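Local structure of esterase E25 (Uncultured bacterium, 4Q05) at residues G109-G113 / V114-Y118; I154-A157 / T158-V162. The protein is an esterase of the bacterial hormone-sensitive lipase family, with an alpha/beta hydrolase fold, that probably hydrolyses carboxylic ester bonds. One frame throughout, in Å; residues are numbered along the deposited sequence.

Both contacts are local, each within one continuous run of chain, and their centres lie about 20 Å apart. Contact 1 is a tight hairpin at the edge of the chain's mixed sheet, with a solvent-exposed turn and an apolar face turned inward. Contact 2 is buried: it is the last part of helix 151-160, which links strands 132-136 and 164-168 beside that sheet, and the residues that leave it. Strand 164-168 relates the two, since it pairs with strand 114-120 of contact 1 and follows the helix of contact 2. Paired inter-strand bonds hold the hairpin; in the helix, a threonine hydroxyl and the reversal at K161 modify the regular i to i+4 ladder.

Contact 1 (G109-G113 / V114-Y118)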
ATOM      1  N   GLY A 109      15.440  24.496 -21.577  1.00 28.66           N
ATOM      2  CA  GLY A 109      15.594  25.899 -21.263  1.00 28.25           C
ATOM      3  C   GLY A 109      16.432  26.050 -20.016  1.00 27.92           C
ATOM      4  O   GLY A 109      16.924  25.070 -19.461  1.00 27.73           O
ATOM      5  N   VAL A 110      16.608  27.283 -19.574  1.00 25.45           N
ATOM      6  CA  VAL A 110      17.375  27.534 -18.363  1.00 28.97           C
ATOM      7  C   VAL A 110      16.620  28.533 -17.503  1.00 29.27           C
ATOM      8  O   VAL A 110      16.090  29.528 -18.000  1.00 31.86           O
ATOM      9  CB  VAL A 110      18.797  28.066 -18.678  1.00 32.48           C
ATOM     10  CG1 VAL A 110      19.575  28.261 -17.390  1.00 31.60           C
ATOM     11  CG2 VAL A 110      19.531  27.098 -19.576  1.00 31.13           C
ATOM     12  N   ILE A 111      16.546  28.243 -16.216  1.00 30.33           N
ATOM     13  CA  ILE A 111      15.903  29.138 -15.276  1.00 27.79           C
ATOM     14  C   ILE A 111      16.922  29.457 -14.207  1.00 30.03           C
ATOM     15  O   ILE A 111      17.358  28.564 -13.475  1.00 28.58           O
ATOM     16  CB  ILE A 111      14.665  28.487 -14.646  1.00 32.78           C
ATOM     17  CG1 ILE A 111      13.568  28.342 -15.702  1.00 30.56           C
ATOM     18  CG2 ILE A 111      14.159  29.318 -13.451  1.00 32.94           C
ATOM     19  CD1 ILE A 111      12.275  27.811 -15.155  1.00 32.50           C
ATOM     20  N   GLU A 112      17.345  30.715 -14.152  1.00 28.31           N
ATOM     21  CA  GLU A 112      18.339  31.133 -13.171  1.00 27.64           C
ATOM     22  C   GLU A 112      19.531  30.193 -13.174  1.00 28.37           C
ATOM     23  O   GLU A 112      20.008  29.772 -12.124  1.00 25.10           O
ATOM     24  CB  GLU A 112      17.707  31.197 -11.779  1.00 27.86           C
ATOM     25  CG  GLU A 112      16.601  32.232 -11.708  1.00 30.76           C
ATOM     26  CD  GLU A 112      17.148  33.632 -11.944  1.00 40.90           C
ATOM     27  OE1 GLU A 112      18.174  33.955 -11.312  1.00 37.07           O
ATOM     28  OE2 GLU A 112      16.575  34.389 -12.764  1.00 40.40           O
ATOM     29  N   GLY A 113      19.998  29.848 -14.368  1.00 27.44           N
ATOM     30  CA  GLY A 113      21.187  29.030 -14.498  1.00 29.04           C
ATOM     31  C   GLY A 113      20.913  27.540 -14.370  1.00 29.16           C
ATOM     32  O   GLY A 113      21.814  26.732 -14.571  1.00 29.31           O
ATOM     33  N   VAL A 114      19.679  27.172 -14.025  1.00 28.03           N
ATOM     34  CA  VAL A 114      19.322  25.751 -13.866  1.00 29.18           C
ATOM     35  C   VAL A 114      18.736  25.171 -15.156  1.00 26.17           C
ATOM     36  O   VAL A 114      17.812  25.734 -15.746  1.00 25.52           O
ATOM     37  CB  VAL A 114      18.301  25.508 -12.712  1.00 29.77           C
ATOM     38  CG1 VAL A 114      17.989  24.001 -12.569  1.00 23.20           C
ATOM     39  CG2 VAL A 114      18.819  26.075 -11.389  1.00 25.64           C
ATOM     40  N   SER A 115      19.282  24.041 -15.585  1.00 27.53           N
ATOM     41  CA  SER A 115      18.755  23.316 -16.737  1.00 28.08           C
ATOM     42  C   SER A 115      17.332  22.827 -16.450  1.00 28.19           C
ATOM     43  O   SER A 115      17.083  22.190 -15.424  1.00 26.68           O
ATOM     44  CB  SER A 115      19.658  22.118 -17.037  1.00 29.11           C
ATOM     45  OG  SER A 115      19.220  21.437 -18.194  1.00 30.62           O
ATOM     46  N   VAL A 116      16.393  23.135 -17.340  1.00 27.67           N
ATOM     47  CA  VAL A 116      15.022  22.637 -17.200  1.00 28.12           C
ATOM     48  C   VAL A 116      14.460  22.153 -18.531  1.00 29.69           C
ATOM     49  O   VAL A 116      14.977  22.489 -19.588  1.00 28.79           O
ATOM     50  CB  VAL A 116      14.066  23.712 -16.646  1.00 26.30           C
ATOM     51  CG1 VAL A 116      14.546  24.189 -15.274  1.00 27.63           C
ATOM     52  CG2 VAL A 116      13.931  24.886 -17.634  1.00 26.56           C
ATOM     53  N   TYR A 117      13.391  21.370 -18.471  1.00 26.95           N
ATOM     54  CA  TYR A 117      12.684  20.980 -19.678  1.00 25.08           C
ATOM     55  C   TYR A 117      11.230  21.326 -19.525  1.00 26.38           C
ATOM     56  O   TYR A 117      10.589  20.917 -18.547  1.00 24.65           O
ATOM     57  CB  TYR A 117      12.855  19.485 -19.959  1.00 26.67           C
ATOM     58  CG  TYR A 117      14.258  19.152 -20.383  1.00 30.83           C
ATOM     59  CD1 TYR A 117      14.644  19.256 -21.712  1.00 29.84           C
ATOM     60  CD2 TYR A 117      15.210  18.784 -19.448  1.00 26.21           C
ATOM     61  CE1 TYR A 117      15.944  18.978 -22.097  1.00 29.38           C
ATOM     62  CE2 TYR A 117      16.505  18.506 -19.826  1.00 26.28           C
ATOM     63  CZ  TYR A 117      16.865  18.602 -21.146  1.00 30.32           C
ATOM     64  OH  TYR A 117      18.159  18.326 -21.516  1.00 30.36           O
ATOM     65  N   TYR A 118      10.723  22.102 -20.483  1.00 26.21           N
ATOM     66  CA  TYR A 118       9.311  22.429 -20.551  1.00 27.15           C
ATOM     67  C   TYR A 118       8.619  21.317 -21.316  1.00 28.48           C
ATOM     68  O   TYR A 118       8.945  21.059 -22.466  1.00 30.19           O
ATOM     69  CB  TYR A 118       9.097  23.751 -21.273  1.00 28.10           C
ATOM     70  CG  TYR A 118       9.631  24.943 -20.515  1.00 33.79           C
ATOM     71  CD1 TYR A 118      10.963  25.316 -20.623  1.00 25.45           C
ATOM     72  CD2 TYR A 118       8.799  25.699 -19.689  1.00 32.51           C
ATOM     73  CE1 TYR A 118      11.451  26.408 -19.932  1.00 34.11           C
ATOM     74  CE2 TYR A 118       9.283  26.790 -18.995  1.00 37.06           C
ATOM     75  CZ  TYR A 118      10.608  27.138 -19.120  1.00 34.50           C
ATOM     76  OH  TYR A 118      11.102  28.224 -18.433  1.00 39.28           O
TER
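G109 and V116 form an antiparallel hydrogen-bonded pair: G109 N donates to V116 O (2.9 Å), and V116 N returns the bond to G109 O at the same length. Lacking a side chain, G109 leaves room for the Y118 ring, which a CB here would crowd. V116 places CG2 between its backbone N and carbonyl carbon (chi1 -59°), which lays this methyl against G109 O at 3.5 Å, while the Y118 ring turns an edge, near its plane, to G109 CA. V110 faces S115 as a non-hydrogen-bonded pair, and V110 CA approaches V114 O in a CA-H...O contact (3.2 Å); the hydroxyl of S115 bonds to D168 on the neighbouring strand. I111 and V114 exchange two backbone bonds of 2.8 Å, I111 N to V114 O and V114 N to I111 O. The I111 side chain runs at about a right angle to V116, with I111 CG1 4.0 Å from V116 CG2, and its CD1 reaches Y118 OH at 3.5 Å. This apolar face, V114 included, packs on L165 and I167 of strand 164-168 and on H190, D183 and V187 of helix 179-194. E112 and G113 make the corner, both with positive phi; a side chain on G113 would collide with the carbonyl O of E112, so this corner suits a residue without one. The N-to-C directions of the short strand segments 109-111 and 114-118 lie 128° apart, well short of straight antiparallel. Two residues closing a type I' turn between the paired ends I111 and V114 make a tight two-residue beta hairpin, here formed by strands 105-111 and 114-120, the first being the outermost strand at this end of the sheet of the chain.

Contact 2 (I154-A157 / T158-V162); sequences IVIA and TLAKV
I154 O accepts T158 N at 3.0 Å, one of three successive i to i+4 bonds, with V155 O to L159 N and I156 O to A160 N. The run belongs to the helix of a beta-alpha-beta crossover between strands 132-136 and 164-168 in the alpha/beta hydrolase fold. Beyond it K161 takes positive phi (56°), and the chain turns back so that V162 N bonds to A157 O at 3.2 Å, in the carbonyl plane and on a lone pair. T158 adds a second grip on I154 O: its OG1 donates at 2.6 Å from the face of the carbonyl opposite to that used by T158 N. The hydroxyl gets there with chi1 at 22°, away from a staggered position. A valine in its place would probably leave I154 O with the backbone bond alone and lose the short link that ties the side chain to the preceding turn of the helix. V155 CG1 meets L159 CD1 obliquely at 4.1 Å, and both side chains pack on L339 and on F348 of helix 342-358. The I156 side chain packs on F133 and H135 of strand 132-136, and its CG2 lies 4.3 Å from both A160 CB and V162 CG1. A157 also receives the returning chain, its CB 3.5 Å from V162 O.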
ATOM      1  N   ILE A 154       7.120  13.335 -19.207  1.00 28.06           N
ATOM      2  CA  ILE A 154       6.276  13.157 -20.383  1.00 29.63           C
ATOM      3  C   ILE A 154       5.024  12.354 -20.009  1.00 31.58           C
ATOM      4  O   ILE A 154       3.908  12.692 -20.422  1.00 25.96           O
ATOM      5  CB  ILE A 154       7.060  12.452 -21.490  1.00 29.98           C
ATOM      6  CG1 ILE A 154       8.172  13.374 -22.008  1.00 26.59           C
ATOM      7  CG2 ILE A 154       6.133  12.007 -22.626  1.00 30.17           C
ATOM      8  CD1 ILE A 154       9.251  12.632 -22.787  1.00 31.94           C
ATOM      9  N   VAL A 155       5.210  11.310 -19.204  1.00 27.50           N
ATOM     10  CA  VAL A 155       4.087  10.480 -18.776  1.00 30.96           C
ATOM     11  C   VAL A 155       3.115  11.278 -17.922  1.00 30.99           C
ATOM     12  O   VAL A 155       1.900  11.240 -18.132  1.00 29.61           O
ATOM     13  CB  VAL A 155       4.544   9.266 -17.948  1.00 31.28           C
ATOM     14  CG1 VAL A 155       3.335   8.577 -17.348  1.00 27.49           C
ATOM     15  CG2 VAL A 155       5.359   8.308 -18.795  1.00 28.09           C
ATOM     16  N   ILE A 156       3.649  12.000 -16.944  1.00 25.70           N
ATOM     17  CA  ILE A 156       2.816  12.833 -16.114  1.00 23.60           C
ATOM     18  C   ILE A 156       2.076  13.862 -16.971  1.00 27.22           C
ATOM     19  O   ILE A 156       0.863  14.049 -16.841  1.00 27.08           O
ATOM     20  CB  ILE A 156       3.667  13.548 -15.039  1.00 29.36           C
ATOM     21  CG1 ILE A 156       4.236  12.524 -14.046  1.00 26.35           C
ATOM     22  CG2 ILE A 156       2.848  14.596 -14.328  1.00 24.10           C
ATOM     23  CD1 ILE A 156       5.277  13.113 -13.073  1.00 27.40           C
ATOM     24  N   ALA A 157       2.810  14.540 -17.843  1.00 29.17           N
ATOM     25  CA  ALA A 157       2.193  15.586 -18.662  1.00 33.64           C
ATOM     26  C   ALA A 157       0.999  15.045 -19.460  1.00 27.67           C
ATOM     27  O   ALA A 157      -0.099  15.584 -19.364  1.00 28.91           O
ATOM     28  CB  ALA A 157       3.214  16.230 -19.582  1.00 27.93           C
ATOM     29  N   THR A 158       1.210  13.976 -20.228  1.00 31.49           N
ATOM     30  CA  THR A 158       0.139  13.461 -21.085  1.00 33.34           C
ATOM     31  C   THR A 158      -1.023  12.900 -20.312  1.00 33.55           C
ATOM     32  O   THR A 158      -2.170  13.187 -20.631  1.00 30.25           O
ATOM     33  CB  THR A 158       0.579  12.325 -22.026  1.00 38.89           C
ATOM     34  OG1 THR A 158       1.755  11.681 -21.525  1.00 45.86           O
ATOM     35  CG2 THR A 158       0.815  12.845 -23.393  1.00 36.93           C
ATOM     36  N   LEU A 159      -0.730  12.079 -19.311  1.00 31.82           N
ATOM     37  CA  LEU A 159      -1.796  11.358 -18.626  1.00 25.90           C
ATOM     38  C   LEU A 159      -2.459  12.178 -17.543  1.00 31.94           C
ATOM     39  O   LEU A 159      -3.662  12.070 -17.350  1.00 35.12           O
ATOM     40  CB  LEU A 159      -1.275  10.039 -18.061  1.00 29.66           C
ATOM     41  CG  LEU A 159      -0.796   9.099 -19.166  1.00 33.74           C
ATOM     42  CD1 LEU A 159      -0.491   7.718 -18.623  1.00 26.90           C
ATOM     43  CD2 LEU A 159      -1.846   9.026 -20.251  1.00 32.70           C
ATOM     44  N   ALA A 160      -1.694  12.993 -16.818  1.00 25.60           N
ATOM     45  CA  ALA A 160      -2.327  13.857 -15.839  1.00 24.14           C
ATOM     46  C   ALA A 160      -2.858  15.140 -16.493  1.00 29.60           C
ATOM     47  O   ALA A 160      -3.526  15.936 -15.844  1.00 29.47           O
ATOM     48  CB  ALA A 160      -1.380  14.178 -14.680  1.00 26.35           C
ATOM     49  N   LYS A 161      -2.559  15.318 -17.780  1.00 30.43           N
ATOM     50  CA  LYS A 161      -3.068  16.450 -18.558  1.00 31.16           C
ATOM     51  C   LYS A 161      -2.718  17.793 -17.937  1.00 30.60           C
ATOM     52  O   LYS A 161      -3.590  18.613 -17.639  1.00 31.59           O
ATOM     53  CB  LYS A 161      -4.575  16.326 -18.737  1.00 32.84           C
ATOM     54  CG  LYS A 161      -4.986  15.016 -19.409  1.00 34.33           C
ATOM     55  CD  LYS A 161      -6.502  14.908 -19.507  1.00 39.54           C
ATOM     56  CE  LYS A 161      -6.922  13.560 -20.095  1.00 49.73           C
ATOM     57  NZ  LYS A 161      -8.408  13.399 -20.073  1.00 60.16           N
ATOM     58  N   VAL A 162      -1.427  18.010 -17.742  1.00 28.08           N
ATOM     59  CA  VAL A 162      -0.955  19.198 -17.065  1.00 26.58           C
ATOM     60  C   VAL A 162       0.404  19.517 -17.661  1.00 26.77           C
ATOM     61  O   VAL A 162       1.122  18.612 -18.078  1.00 25.46           O
ATOM     62  CB  VAL A 162      -0.807  18.936 -15.556  1.00 28.77           C
ATOM     63  CG1 VAL A 162       0.307  17.906 -15.309  1.00 28.81           C
ATOM     64  CG2 VAL A 162      -0.527  20.226 -14.808  1.00 26.39           C
TER